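Local coordinates for separin (Saccharomyces cerevisiae, PDB 5U1T), which acts as a caspase-like cysteine protease that cleaves the cohesin subunit MCD1/SCC1 at the onset of anaphase, triggering chromosome segregation, and is kept inactive by securin for most of the cell cycle, at residues 1184-1189 / 1227-1232; 1235-1240 / 1369-1374; 1358-1363 / 1375-1380. One frame throughout, in Å; residues are numbered along the deposited sequence.

Interaction 1: 1184-1189 / 1227-1232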
ATOM      1  N   THR A1184     -44.017   7.986   7.394  1.00 60.80           N
ATOM      2  CA  THR A1184     -42.693   8.320   7.903  1.00 58.87           C
ATOM      3  C   THR A1184     -42.241   9.694   7.367  1.00 57.41           C
ATOM      4  O   THR A1184     -41.733  10.521   8.117  1.00 55.78           O
ATOM      5  CB  THR A1184     -41.674   7.222   7.550  1.00 52.39           C
ATOM      6  OG1 THR A1184     -42.025   6.020   8.235  1.00 57.07           O
ATOM      7  CG2 THR A1184     -40.313   7.602   8.009  1.00 53.20           C
ATOM      8  N   LYS A1185     -42.451   9.945   6.081  1.00 57.95           N
ATOM      9  CA  LYS A1185     -42.182  11.262   5.520  1.00 57.12           C
ATOM     10  C   LYS A1185     -42.986  12.384   6.161  1.00 54.26           C
ATOM     11  O   LYS A1185     -42.420  13.386   6.571  1.00 60.71           O
ATOM     12  CB  LYS A1185     -42.454  11.273   4.024  1.00 61.48           C
ATOM     13  CG  LYS A1185     -41.216  11.208   3.185  1.00 61.56           C
ATOM     14  CD  LYS A1185     -41.461  11.843   1.825  1.00 70.40           C
ATOM     15  CE  LYS A1185     -41.791  13.328   1.954  1.00 80.65           C
ATOM     16  NZ  LYS A1185     -41.745  14.039   0.619  1.00 84.27           N
ATOM     17  N   LYS A1186     -44.301  12.232   6.215  1.00 57.66           N
ATOM     18  CA  LYS A1186     -45.172  13.294   6.709  1.00 56.49           C
ATOM     19  C   LYS A1186     -44.808  13.699   8.141  1.00 60.21           C
ATOM     20  O   LYS A1186     -44.808  14.892   8.489  1.00 58.51           O
ATOM     21  CB  LYS A1186     -46.627  12.855   6.638  1.00 57.85           C
ATOM     22  CG  LYS A1186     -47.330  13.143   5.321  1.00 63.68           C
ATOM     23  CD  LYS A1186     -48.757  12.567   5.349  1.00 71.40           C
ATOM     24  CE  LYS A1186     -49.622  13.085   4.201  1.00 79.27           C
ATOM     25  NZ  LYS A1186     -48.852  13.156   2.913  1.00 77.89           N
ATOM     26  N   LEU A1187     -44.477  12.689   8.944  1.00 55.94           N
ATOM     27  CA  LEU A1187     -44.120  12.854  10.347  1.00 59.89           C
ATOM     28  C   LEU A1187     -42.781  13.555  10.547  1.00 58.69           C
ATOM     29  O   LEU A1187     -42.671  14.496  11.344  1.00 59.96           O
ATOM     30  CB  LEU A1187     -44.082  11.489  11.035  1.00 57.31           C
ATOM     31  CG  LEU A1187     -43.688  11.490  12.505  1.00 59.44           C
ATOM     32  CD1 LEU A1187     -44.779  12.122  13.349  1.00 54.63           C
ATOM     33  CD2 LEU A1187     -43.380  10.090  12.962  1.00 56.81           C
ATOM     34  N   LEU A1188     -41.764  13.064   9.843  1.00 57.92           N
ATOM     35  CA  LEU A1188     -40.428  13.640   9.876  1.00 57.93           C
ATOM     36  C   LEU A1188     -40.478  15.113   9.485  1.00 58.05           C
ATOM     37  O   LEU A1188     -39.835  15.959  10.113  1.00 55.41           O
ATOM     38  CB  LEU A1188     -39.484  12.872   8.948  1.00 54.39           C
ATOM     39  CG  LEU A1188     -38.875  11.587   9.514  1.00 56.86           C
ATOM     40  CD1 LEU A1188     -38.009  10.888   8.484  1.00 43.91           C
ATOM     41  CD2 LEU A1188     -38.085  11.876  10.772  1.00 47.90           C
ATOM     42  N   SER A1189     -41.261  15.416   8.459  1.00 54.32           N
ATOM     43  CA  SER A1189     -41.469  16.792   8.064  1.00 54.75           C
ATOM     44  C   SER A1189     -42.034  17.618   9.238  1.00 64.99           C
ATOM     45  O   SER A1189     -41.492  18.674   9.560  1.00 66.04           O
ATOM     46  CB  SER A1189     -42.392  16.859   6.853  1.00 57.53           C
ATOM     47  OG  SER A1189     -43.068  18.106   6.810  1.00 70.13           O
ATOM     48  N   GLN A1227     -51.673  15.249  14.956  1.00 63.30           N
ATOM     49  CA  GLN A1227     -52.897  14.596  15.384  1.00 64.95           C
ATOM     50  C   GLN A1227     -53.634  13.946  14.210  1.00 61.98           C
ATOM     51  O   GLN A1227     -54.142  12.833  14.322  1.00 61.27           O
ATOM     52  CB  GLN A1227     -53.826  15.592  16.067  1.00 69.80           C
ATOM     53  CG  GLN A1227     -55.235  15.045  16.291  1.00 70.37           C
ATOM     54  CD  GLN A1227     -56.155  16.034  16.970  1.00 69.55           C
ATOM     55  OE1 GLN A1227     -56.272  17.189  16.548  1.00 72.35           O
ATOM     56  NE2 GLN A1227     -56.817  15.587  18.038  1.00 72.12           N
ATOM     57  N   GLN A1228     -53.683  14.651  13.085  1.00 62.48           N
ATOM     58  CA  GLN A1228     -54.369  14.153  11.913  1.00 63.05           C
ATOM     59  C   GLN A1228     -53.665  12.925  11.358  1.00 63.44           C
ATOM     60  O   GLN A1228     -54.316  11.958  10.985  1.00 67.06           O
ATOM     61  CB  GLN A1228     -54.475  15.243  10.854  1.00 57.34           C
ATOM     62  CG  GLN A1228     -55.759  16.044  10.942  1.00 60.12           C
ATOM     63  CD  GLN A1228     -55.654  17.392  10.241  1.00 75.59           C
ATOM     64  OE1 GLN A1228     -54.609  17.728   9.657  1.00 74.33           O
ATOM     65  NE2 GLN A1228     -56.725  18.183  10.310  1.00 74.47           N
ATOM     66  N   LEU A1229     -52.340  12.953  11.320  1.00 60.96           N
ATOM     67  CA  LEU A1229     -51.575  11.832  10.795  1.00 60.74           C
ATOM     68  C   LEU A1229     -51.807  10.570  11.623  1.00 61.67           C
ATOM     69  O   LEU A1229     -51.980   9.479  11.084  1.00 62.08           O
ATOM     70  CB  LEU A1229     -50.083  12.178  10.758  1.00 58.90           C
ATOM     71  CG  LEU A1229     -49.087  11.096  10.342  1.00 59.08           C
ATOM     72  CD1 LEU A1229     -49.354  10.626   8.917  1.00 59.99           C
ATOM     73  CD2 LEU A1229     -47.672  11.617  10.475  1.00 56.70           C
ATOM     74  N   LEU A1230     -51.816  10.726  12.941  1.00 60.27           N
ATOM     75  CA  LEU A1230     -52.047   9.595  13.833  1.00 62.64           C
ATOM     76  C   LEU A1230     -53.480   9.086  13.692  1.00 63.82           C
ATOM     77  O   LEU A1230     -53.755   7.879  13.775  1.00 61.27           O
ATOM     78  CB  LEU A1230     -51.767   9.992  15.277  1.00 59.69           C
ATOM     79  CG  LEU A1230     -50.347  10.406  15.637  1.00 60.18           C
ATOM     80  CD1 LEU A1230     -50.354  10.937  17.063  1.00 64.94           C
ATOM     81  CD2 LEU A1230     -49.431   9.211  15.517  1.00 59.27           C
ATOM     82  N   ASN A1231     -54.393  10.018  13.471  1.00 60.87           N
ATOM     83  CA  ASN A1231     -55.751   9.637  13.173  1.00 65.26           C
ATOM     84  C   ASN A1231     -55.833   8.782  11.919  1.00 63.21           C
ATOM     85  O   ASN A1231     -56.434   7.708  11.953  1.00 64.11           O
ATOM     86  CB  ASN A1231     -56.621  10.864  13.037  1.00 62.28           C
ATOM     87  CG  ASN A1231     -57.595  10.970  14.157  1.00 70.77           C
ATOM     88  OD1 ASN A1231     -57.240  11.412  15.264  1.00 63.50           O
ATOM     89  ND2 ASN A1231     -58.842  10.521  13.905  1.00 71.62           N
ATOM     90  N   ASN A1232     -55.212   9.245  10.833  1.00 62.83           N
ATOM     91  CA  ASN A1232     -55.172   8.490   9.578  1.00 66.99           C
ATOM     92  C   ASN A1232     -54.653   7.089   9.798  1.00 65.73           C
ATOM     93  O   ASN A1232     -55.204   6.122   9.287  1.00 65.88           O
ATOM     94  CB  ASN A1232     -54.288   9.164   8.524  1.00 69.76           C
ATOM     95  CG  ASN A1232     -54.796  10.539   8.097  1.00 77.77           C
ATOM     96  OD1 ASN A1232     -55.957  10.915   8.340  1.00 75.61           O
ATOM     97  ND2 ASN A1232     -53.910  11.304   7.437  1.00 87.60           N
TER
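No ring or other flat group, and hence no stacked face or edge, takes part where Leu1229 meets Leu1187 and Lys1186; the contact is wholly aliphatic. Leu1229 reaches out from its helix with CG anti to the backbone N (chi1 175°), which points its branched end at helix 1180-1198. CD2 comes up against the base of Leu1187, 3.6 Å from CB, and also lies 4.1 Å from CD1 of that residue, the two leucine side chains crossing at about a right angle. Leu1229 CD1 lies along the lysine stem, 4.1 Å from Lys1186 CD, and both methyls are near Lys1186 CB. Beyond CD the lysine chain bends (chi4 41°) and leads its ammonium group away toward solvent, so that only the aliphatic stem of Lys1186 joins the packing, at its exposed margin. An alanine at the position of Leu1229 would probably open a gap between the two helices, leaving Leu1187 CB and the Lys1186 stem without their apolar partner. The contact joins helix 1180-1198 to helix 1209-1237, which run in broadly opposite senses here; Leu1178, in the loop ahead of the first helix, touches both Lys1186 and Leu1229, and Leu1187 also packs on Leu1368.

Interaction 2: 1235-1240 / 1369-1374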
ATOM      1  N   ASN A1235     -57.085   4.820  11.619  1.00 63.80           N
ATOM      2  CA  ASN A1235     -58.290   4.543  10.852  1.00 64.31           C
ATOM      3  C   ASN A1235     -57.982   3.895   9.504  1.00 65.32           C
ATOM      4  O   ASN A1235     -58.859   3.774   8.660  1.00 73.48           O
ATOM      5  CB  ASN A1235     -59.092   5.846  10.649  1.00 64.13           C
ATOM      6  CG  ASN A1235     -59.553   6.488  11.981  1.00 66.08           C
ATOM      7  OD1 ASN A1235     -59.882   5.791  12.947  1.00 68.28           O
ATOM      8  ND2 ASN A1235     -59.579   7.821  12.023  1.00 65.45           N
ATOM      9  N   SER A1236     -56.738   3.484   9.300  1.00 60.13           N
ATOM     10  CA  SER A1236     -56.346   2.852   8.049  1.00 64.88           C
ATOM     11  C   SER A1236     -55.621   1.557   8.298  1.00 70.08           C
ATOM     12  O   SER A1236     -55.986   0.501   7.771  1.00 76.89           O
ATOM     13  CB  SER A1236     -55.446   3.761   7.224  1.00 65.77           C
ATOM     14  OG  SER A1236     -56.201   4.766   6.585  1.00 73.89           O
ATOM     15  N   TRP A1237     -54.575   1.674   9.079  1.00 62.40           N
ATOM     16  CA  TRP A1237     -53.695   0.582   9.329  1.00 62.45           C
ATOM     17  C   TRP A1237     -54.210  -0.569  10.141  1.00 66.00           C
ATOM     18  O   TRP A1237     -53.747  -1.667   9.961  1.00 68.42           O
ATOM     19  CB  TRP A1237     -52.418   1.128   9.921  1.00 63.37           C
ATOM     20  CG  TRP A1237     -51.725   2.015   8.996  1.00 61.93           C
ATOM     21  CD1 TRP A1237     -52.186   2.453   7.833  1.00 64.92           C
ATOM     22  CD2 TRP A1237     -50.427   2.561   9.147  1.00 64.05           C
ATOM     23  NE1 TRP A1237     -51.273   3.253   7.230  1.00 62.35           N
ATOM     24  CE2 TRP A1237     -50.172   3.326   8.026  1.00 64.79           C
ATOM     25  CE3 TRP A1237     -49.452   2.473  10.126  1.00 58.73           C
ATOM     26  CZ2 TRP A1237     -48.995   4.003   7.857  1.00 63.63           C
ATOM     27  CZ3 TRP A1237     -48.295   3.139   9.953  1.00 54.09           C
ATOM     28  CH2 TRP A1237     -48.070   3.895   8.838  1.00 55.97           C
ATOM     29  N   PHE A1238     -55.160  -0.344  11.029  1.00 65.55           N
ATOM     30  CA  PHE A1238     -55.650  -1.439  11.849  1.00 71.98           C
ATOM     31  C   PHE A1238     -57.120  -1.712  11.683  1.00 76.47           C
ATOM     32  O   PHE A1238     -57.793  -2.081  12.625  1.00 74.96           O
ATOM     33  CB  PHE A1238     -55.352  -1.159  13.301  1.00 66.33           C
ATOM     34  CG  PHE A1238     -53.988  -0.650  13.532  1.00 69.87           C
ATOM     35  CD1 PHE A1238     -53.682   0.643  13.270  1.00 62.12           C
ATOM     36  CD2 PHE A1238     -53.012  -1.478  13.999  1.00 71.47           C
ATOM     37  CE1 PHE A1238     -52.420   1.109  13.473  1.00 62.97           C
ATOM     38  CE2 PHE A1238     -51.748  -1.016  14.211  1.00 60.45           C
ATOM     39  CZ  PHE A1238     -51.454   0.281  13.948  1.00 57.35           C
ATOM     40  N   ASN A1239     -57.617  -1.552  10.473  1.00 77.53           N
ATOM     41  CA  ASN A1239     -59.021  -1.748  10.248  1.00 74.15           C
ATOM     42  C   ASN A1239     -59.398  -3.167  10.561  1.00 76.11           C
ATOM     43  O   ASN A1239     -59.031  -4.093   9.869  1.00 75.11           O
ATOM     44  CB  ASN A1239     -59.428  -1.328   8.843  1.00 70.87           C
ATOM     45  CG  ASN A1239     -58.504  -1.860   7.798  1.00 86.62           C
ATOM     46  OD1 ASN A1239     -57.453  -2.416   8.110  1.00 90.00           O
ATOM     47  ND2 ASN A1239     -58.883  -1.700   6.546  1.00 89.32           N
ATOM     48  N   GLY A1240     -60.101  -3.322  11.665  1.00 74.37           N
ATOM     49  CA  GLY A1240     -60.571  -4.615  12.079  1.00 65.87           C
ATOM     50  C   GLY A1240     -59.731  -5.338  13.086  1.00 67.68           C
ATOM     51  O   GLY A1240     -60.157  -6.346  13.603  1.00 74.37           O
ATOM     52  N   PHE A1369     -42.452   6.695  15.545  1.00 56.64           N
ATOM     53  CA  PHE A1369     -43.900   6.875  15.705  1.00 58.97           C
ATOM     54  C   PHE A1369     -44.301   6.833  17.176  1.00 52.68           C
ATOM     55  O   PHE A1369     -43.889   5.949  17.919  1.00 53.59           O
ATOM     56  CB  PHE A1369     -44.684   5.817  14.915  1.00 55.95           C
ATOM     57  CG  PHE A1369     -44.723   6.071  13.436  1.00 59.17           C
ATOM     58  CD1 PHE A1369     -45.599   7.007  12.899  1.00 51.65           C
ATOM     59  CD2 PHE A1369     -43.872   5.372  12.569  1.00 64.05           C
ATOM     60  CE1 PHE A1369     -45.636   7.248  11.512  1.00 53.16           C
ATOM     61  CE2 PHE A1369     -43.898   5.612  11.180  1.00 58.51           C
ATOM     62  CZ  PHE A1369     -44.785   6.552  10.658  1.00 55.18           C
ATOM     63  N   PRO A1370     -45.106   7.808  17.599  1.00 52.40           N
ATOM     64  CA  PRO A1370     -45.626   7.829  18.969  1.00 53.56           C
ATOM     65  C   PRO A1370     -46.793   6.856  19.122  1.00 52.66           C
ATOM     66  O   PRO A1370     -47.931   7.284  19.308  1.00 54.05           O
ATOM     67  CB  PRO A1370     -46.076   9.276  19.144  1.00 56.25           C
ATOM     68  CG  PRO A1370     -46.460   9.705  17.762  1.00 54.99           C
ATOM     69  CD  PRO A1370     -45.546   8.974  16.816  1.00 52.45           C
ATOM     70  N   TRP A1371     -46.502   5.559  19.039  1.00 51.83           N
ATOM     71  CA  TRP A1371     -47.531   4.528  19.052  1.00 54.48           C
ATOM     72  C   TRP A1371     -48.456   4.670  20.253  1.00 57.95           C
ATOM     73  O   TRP A1371     -49.677   4.534  20.136  1.00 55.16           O
ATOM     74  CB  TRP A1371     -46.903   3.131  19.049  1.00 51.89           C
ATOM     75  CG  TRP A1371     -46.103   2.848  17.831  1.00 55.25           C
ATOM     76  CD1 TRP A1371     -44.747   2.739  17.754  1.00 53.54           C
ATOM     77  CD2 TRP A1371     -46.596   2.660  16.500  1.00 58.02           C
ATOM     78  NE1 TRP A1371     -44.372   2.490  16.472  1.00 59.94           N
ATOM     79  CE2 TRP A1371     -45.482   2.437  15.677  1.00 55.60           C
ATOM     80  CE3 TRP A1371     -47.875   2.644  15.925  1.00 60.03           C
ATOM     81  CZ2 TRP A1371     -45.601   2.203  14.303  1.00 57.27           C
ATOM     82  CZ3 TRP A1371     -47.990   2.413  14.552  1.00 49.66           C
ATOM     83  CH2 TRP A1371     -46.862   2.200  13.765  1.00 54.91           C
ATOM     84  N   GLU A1372     -47.855   4.969  21.397  1.00 54.86           N
ATOM     85  CA  GLU A1372     -48.563   4.990  22.662  1.00 54.62           C
ATOM     86  C   GLU A1372     -49.674   6.035  22.681  1.00 56.25           C
ATOM     87  O   GLU A1372     -50.493   6.044  23.581  1.00 59.02           O
ATOM     88  CB  GLU A1372     -47.582   5.228  23.816  1.00 54.45           C
ATOM     89  CG  GLU A1372     -46.503   4.141  23.955  1.00 57.59           C
ATOM     90  CD  GLU A1372     -45.230   4.414  23.123  1.00 58.28           C
ATOM     91  OE1 GLU A1372     -45.272   5.258  22.202  1.00 53.93           O
ATOM     92  OE2 GLU A1372     -44.185   3.786  23.405  1.00 57.95           O
ATOM     93  N   CYS A1373     -49.737   6.895  21.676  1.00 53.44           N
ATOM     94  CA  CYS A1373     -50.775   7.908  21.674  1.00 56.06           C
ATOM     95  C   CYS A1373     -51.948   7.594  20.739  1.00 59.68           C
ATOM     96  O   CYS A1373     -52.928   8.341  20.690  1.00 65.64           O
ATOM     97  CB  CYS A1373     -50.147   9.255  21.359  1.00 52.77           C
ATOM     98  SG  CYS A1373     -49.061   9.771  22.772  1.00 70.27           S
ATOM     99  N   LEU A1374     -51.869   6.474  20.023  1.00 56.01           N
ATOM    100  CA  LEU A1374     -53.040   5.948  19.316  1.00 60.12           C
ATOM    101  C   LEU A1374     -54.181   5.692  20.321  1.00 61.85           C
ATOM    102  O   LEU A1374     -53.933   5.288  21.465  1.00 59.61           O
ATOM    103  CB  LEU A1374     -52.680   4.674  18.549  1.00 55.79           C
ATOM    104  CG  LEU A1374     -51.671   4.920  17.426  1.00 56.51           C
ATOM    105  CD1 LEU A1374     -51.430   3.674  16.580  1.00 49.66           C
ATOM    106  CD2 LEU A1374     -52.119   6.079  16.566  1.00 53.58           C
TER
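A 3-10 segment at 1371-1373, entered through an inverse gamma turn centred on Pro1370, presents Trp1371 and Leu1374 to the aromatic pair Trp1237 and Phe1238. Trp1371 has CG anti to its carbonyl carbon (chi1 -63°), which takes its six-membered ring to both aromatics. Its CH2 lies 4.2 Å from Trp1237 CZ3, at the edge of that indole and near its plane, while Trp1371 CZ3 stands 4.1 Å from Phe1238 CZ, likewise at the rim of the phenyl. The phenyl plane of Phe1238 is nearly perpendicular to the Trp1371 indole, whereas the two indoles are inclined at about 47°. Leu1374 adds an aliphatic neighbour, its CD1 being 4.1 Å from Phe1238 CE1 and also in the plane of the Trp1371 ring at its edge. One face of the Trp1371 indole carries Phe1369 CB, 3.5 Å above the plane and offset toward the rim. Hydrogen bonds from Trp1371 NE1 to Cys1366 O and from Trp1237 NE1 to Leu1178 O restrain the turn of both indoles. The cluster fastens segment 1235-1240, continuing from helix 1209-1237, to the loop between strands 1353-1362 and 1382-1385, while helix 1180-1198 adds Ala1183, which touches Trp1237 and Phe1369.

Interaction 3: 1358-1363 / 1375-1380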
ATOM      1  N   THR A1358     -48.223  -4.087  29.074  1.00 59.23           N
ATOM      2  CA  THR A1358     -47.934  -4.349  27.678  1.00 62.90           C
ATOM      3  C   THR A1358     -46.539  -3.929  27.304  1.00 58.49           C
ATOM      4  O   THR A1358     -46.195  -2.749  27.382  1.00 58.92           O
ATOM      5  CB  THR A1358     -48.911  -3.618  26.772  1.00 61.46           C
ATOM      6  OG1 THR A1358     -50.231  -4.102  27.038  1.00 65.57           O
ATOM      7  CG2 THR A1358     -48.558  -3.843  25.317  1.00 51.07           C
ATOM      8  N   PHE A1359     -45.734  -4.899  26.892  1.00 61.22           N
ATOM      9  CA  PHE A1359     -44.422  -4.608  26.332  1.00 57.71           C
ATOM     10  C   PHE A1359     -44.527  -4.484  24.816  1.00 57.11           C
ATOM     11  O   PHE A1359     -44.971  -5.411  24.136  1.00 53.80           O
ATOM     12  CB  PHE A1359     -43.409  -5.685  26.728  1.00 58.31           C
ATOM     13  CG  PHE A1359     -43.021  -5.644  28.181  1.00 62.04           C
ATOM     14  CD1 PHE A1359     -42.221  -4.617  28.669  1.00 62.12           C
ATOM     15  CD2 PHE A1359     -43.447  -6.627  29.057  1.00 64.57           C
ATOM     16  CE1 PHE A1359     -41.861  -4.572  29.989  1.00 62.33           C
ATOM     17  CE2 PHE A1359     -43.094  -6.585  30.391  1.00 63.23           C
ATOM     18  CZ  PHE A1359     -42.307  -5.557  30.859  1.00 61.74           C
ATOM     19  N   LEU A1360     -44.165  -3.314  24.301  1.00 50.00           N
ATOM     20  CA  LEU A1360     -44.026  -3.116  22.859  1.00 54.24           C
ATOM     21  C   LEU A1360     -42.582  -3.298  22.414  1.00 54.41           C
ATOM     22  O   LEU A1360     -41.724  -2.447  22.669  1.00 56.13           O
ATOM     23  CB  LEU A1360     -44.497  -1.728  22.442  1.00 54.14           C
ATOM     24  CG  LEU A1360     -45.963  -1.369  22.572  1.00 54.37           C
ATOM     25  CD1 LEU A1360     -46.155   0.054  22.097  1.00 53.28           C
ATOM     26  CD2 LEU A1360     -46.779  -2.340  21.761  1.00 52.88           C
ATOM     27  N   VAL A1361     -42.306  -4.414  21.763  1.00 50.11           N
ATOM     28  CA  VAL A1361     -41.025  -4.573  21.103  1.00 54.71           C
ATOM     29  C   VAL A1361     -41.041  -3.742  19.831  1.00 54.14           C
ATOM     30  O   VAL A1361     -41.627  -4.152  18.830  1.00 52.10           O
ATOM     31  CB  VAL A1361     -40.742  -6.025  20.777  1.00 56.25           C
ATOM     32  CG1 VAL A1361     -39.394  -6.162  20.076  1.00 57.35           C
ATOM     33  CG2 VAL A1361     -40.805  -6.854  22.034  1.00 53.47           C
ATOM     34  N   VAL A1362     -40.420  -2.570  19.881  1.00 46.31           N
ATOM     35  CA  VAL A1362     -40.476  -1.634  18.766  1.00 52.99           C
ATOM     36  C   VAL A1362     -39.180  -1.641  17.942  1.00 57.47           C
ATOM     37  O   VAL A1362     -38.095  -1.343  18.454  1.00 56.40           O
ATOM     38  CB  VAL A1362     -40.770  -0.205  19.267  1.00 53.88           C
ATOM     39  CG1 VAL A1362     -40.844   0.770  18.099  1.00 53.65           C
ATOM     40  CG2 VAL A1362     -42.088  -0.197  20.069  1.00 59.06           C
ATOM     41  N   SER A1363     -39.299  -2.011  16.670  1.00 60.00           N
ATOM     42  CA  SER A1363     -38.140  -2.068  15.783  1.00 59.88           C
ATOM     43  C   SER A1363     -37.619  -0.658  15.548  1.00 59.22           C
ATOM     44  O   SER A1363     -38.381   0.304  15.636  1.00 62.81           O
ATOM     45  CB  SER A1363     -38.498  -2.731  14.453  1.00 64.26           C
ATOM     46  OG  SER A1363     -39.227  -1.841  13.617  1.00 64.16           O
ATOM     47  N   SER A1375     -55.420   5.939  19.903  1.00 56.90           N
ATOM     48  CA  SER A1375     -56.547   5.922  20.846  1.00 64.86           C
ATOM     49  C   SER A1375     -56.724   4.575  21.566  1.00 58.71           C
ATOM     50  O   SER A1375     -57.155   4.544  22.724  1.00 57.88           O
ATOM     51  CB  SER A1375     -57.845   6.297  20.137  1.00 58.41           C
ATOM     52  OG  SER A1375     -58.189   5.314  19.178  1.00 64.89           O
ATOM     53  N   PHE A1376     -56.362   3.480  20.899  1.00 53.65           N
ATOM     54  CA  PHE A1376     -56.426   2.172  21.529  1.00 51.11           C
ATOM     55  C   PHE A1376     -55.168   1.815  22.325  1.00 53.75           C
ATOM     56  O   PHE A1376     -55.082   0.733  22.881  1.00 52.34           O
ATOM     57  CB  PHE A1376     -56.711   1.091  20.482  1.00 58.94           C
ATOM     58  CG  PHE A1376     -55.690   1.002  19.363  1.00 56.77           C
ATOM     59  CD1 PHE A1376     -54.577   0.181  19.482  1.00 57.81           C
ATOM     60  CD2 PHE A1376     -55.878   1.694  18.171  1.00 59.00           C
ATOM     61  CE1 PHE A1376     -53.633   0.081  18.433  1.00 58.77           C
ATOM     62  CE2 PHE A1376     -54.944   1.602  17.123  1.00 59.14           C
ATOM     63  CZ  PHE A1376     -53.829   0.793  17.253  1.00 55.67           C
ATOM     64  N   LEU A1377     -54.196   2.720  22.390  1.00 57.05           N
ATOM     65  CA  LEU A1377     -53.007   2.482  23.217  1.00 54.65           C
ATOM     66  C   LEU A1377     -52.886   3.481  24.367  1.00 57.54           C
ATOM     67  O   LEU A1377     -52.335   3.146  25.407  1.00 52.37           O
ATOM     68  CB  LEU A1377     -51.731   2.524  22.367  1.00 52.78           C
ATOM     69  CG  LEU A1377     -51.583   1.369  21.373  1.00 55.74           C
ATOM     70  CD1 LEU A1377     -50.215   1.362  20.714  1.00 58.75           C
ATOM     71  CD2 LEU A1377     -51.882   0.029  22.047  1.00 54.19           C
ATOM     72  N   LYS A1378     -53.445   4.679  24.186  1.00 53.02           N
ATOM     73  CA  LYS A1378     -53.178   5.812  25.070  1.00 58.32           C
ATOM     74  C   LYS A1378     -53.578   5.619  26.539  1.00 60.88           C
ATOM     75  O   LYS A1378     -53.068   6.319  27.419  1.00 69.03           O
ATOM     76  CB  LYS A1378     -53.845   7.073  24.507  1.00 59.29           C
ATOM     77  CG  LYS A1378     -55.303   7.227  24.777  1.00 62.52           C
ATOM     78  CD  LYS A1378     -55.883   8.245  23.807  1.00 70.55           C
ATOM     79  CE  LYS A1378     -57.401   8.436  24.026  1.00 84.26           C
ATOM     80  NZ  LYS A1378     -58.140   8.987  22.815  1.00 81.22           N
ATOM     81  N   ASP A1379     -54.448   4.659  26.821  1.00 64.09           N
ATOM     82  CA  ASP A1379     -54.845   4.416  28.202  1.00 63.02           C
ATOM     83  C   ASP A1379     -54.187   3.166  28.795  1.00 60.94           C
ATOM     84  O   ASP A1379     -54.519   2.758  29.899  1.00 64.26           O
ATOM     85  CB  ASP A1379     -56.373   4.311  28.301  1.00 63.25           C
ATOM     86  CG  ASP A1379     -57.076   5.622  27.943  1.00 68.46           C
ATOM     87  OD1 ASP A1379     -56.584   6.701  28.352  1.00 73.63           O
ATOM     88  OD2 ASP A1379     -58.119   5.581  27.253  1.00 77.95           O
ATOM     89  N   LEU A1380     -53.244   2.572  28.074  1.00 58.80           N
ATOM     90  CA  LEU A1380     -52.631   1.315  28.510  1.00 63.56           C
ATOM     91  C   LEU A1380     -51.310   1.522  29.255  1.00 60.10           C
ATOM     92  O   LEU A1380     -50.565   2.449  28.969  1.00 68.46           O
ATOM     93  CB  LEU A1380     -52.393   0.382  27.305  1.00 57.99           C
ATOM     94  CG  LEU A1380     -53.548  -0.189  26.460  1.00 56.41           C
ATOM     95  CD1 LEU A1380     -53.151  -1.524  25.854  1.00 51.18           C
ATOM     96  CD2 LEU A1380     -54.823  -0.335  27.245  1.00 49.57           C
TER
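Strand 1353-1362, which bears Thr1358 and Leu1360, is faced by a loop without regular secondary structure that folds into a type I beta turn from Leu1377 to Leu1380, closed by a backbone hydrogen bond of 2.9 Å from Leu1380 N to Leu1377 O. The backbones of the two segments stay well apart: the nearest pair of CA atoms, those of Thr1358 and Leu1380, is separated by 7.4 Å, and no hydrogen bond spans the gap. What bridges it is two pairs of side chains. Thr1358 and Leu1360, two residues apart on the strand, direct their side chains to the same side, and the turn brings its first and last residues, Leu1377 and Leu1380, round to meet them. Thr1358 holds OG1 anti to its carbonyl carbon (chi1 -62°), and it is this hydroxyl, not the methyl, that meets Leu1380, with OG1 4.1 Å from CD1 of the leucine. Leu1360 and Leu1377 touch more distantly through their methyls, CD1 to CD1 at 4.5 Å. Both strand residues also rest on Ile1382 of the neighbouring parallel strand 1382-1385; Leu1360 is backbone-bonded to Thr1383 and Val1385 of that strand, and Thr1358 to Ser1381 just before it. On the loop side, Leu1377 packs against Phe1245 and Leu1380 against Pro1247. With one leucine pair and a hydroxyl laid against a methyl, the contact offers loose van der Waals contact and, at the Leu1360-Leu1377 end, probably shielding from water, but no directional bond. Its geometry is therefore probably set mainly by the strand pairing and by the turn, and the side chains fill the space where the connection between two parallel strands folds back over their sheet.

The three contacts form a continuous patch within the peptidase C50 region. Interactions 1 and 2 have centres about 11 Å apart, share helix 1209-1237 and touch directly, as where Leu1187 CD2 lies 3.8 Å from Phe1369 CD1. Interactions 2 and 3, with centres about 10 Å apart, both draw on the connection between strands 1353-1362 and 1382-1385; they meet through Phe1238 CD1 and Phe1376 CZ, 4.0 Å apart, in an edge-to-face pair. Interactions 1 and 3 do not touch, their nearest atoms being about 7 Å apart, so interaction 2 links the helix pair to the sheet. All three lie away from Cys1497, assigned as the catalytic residue by similarity, and are structural packing.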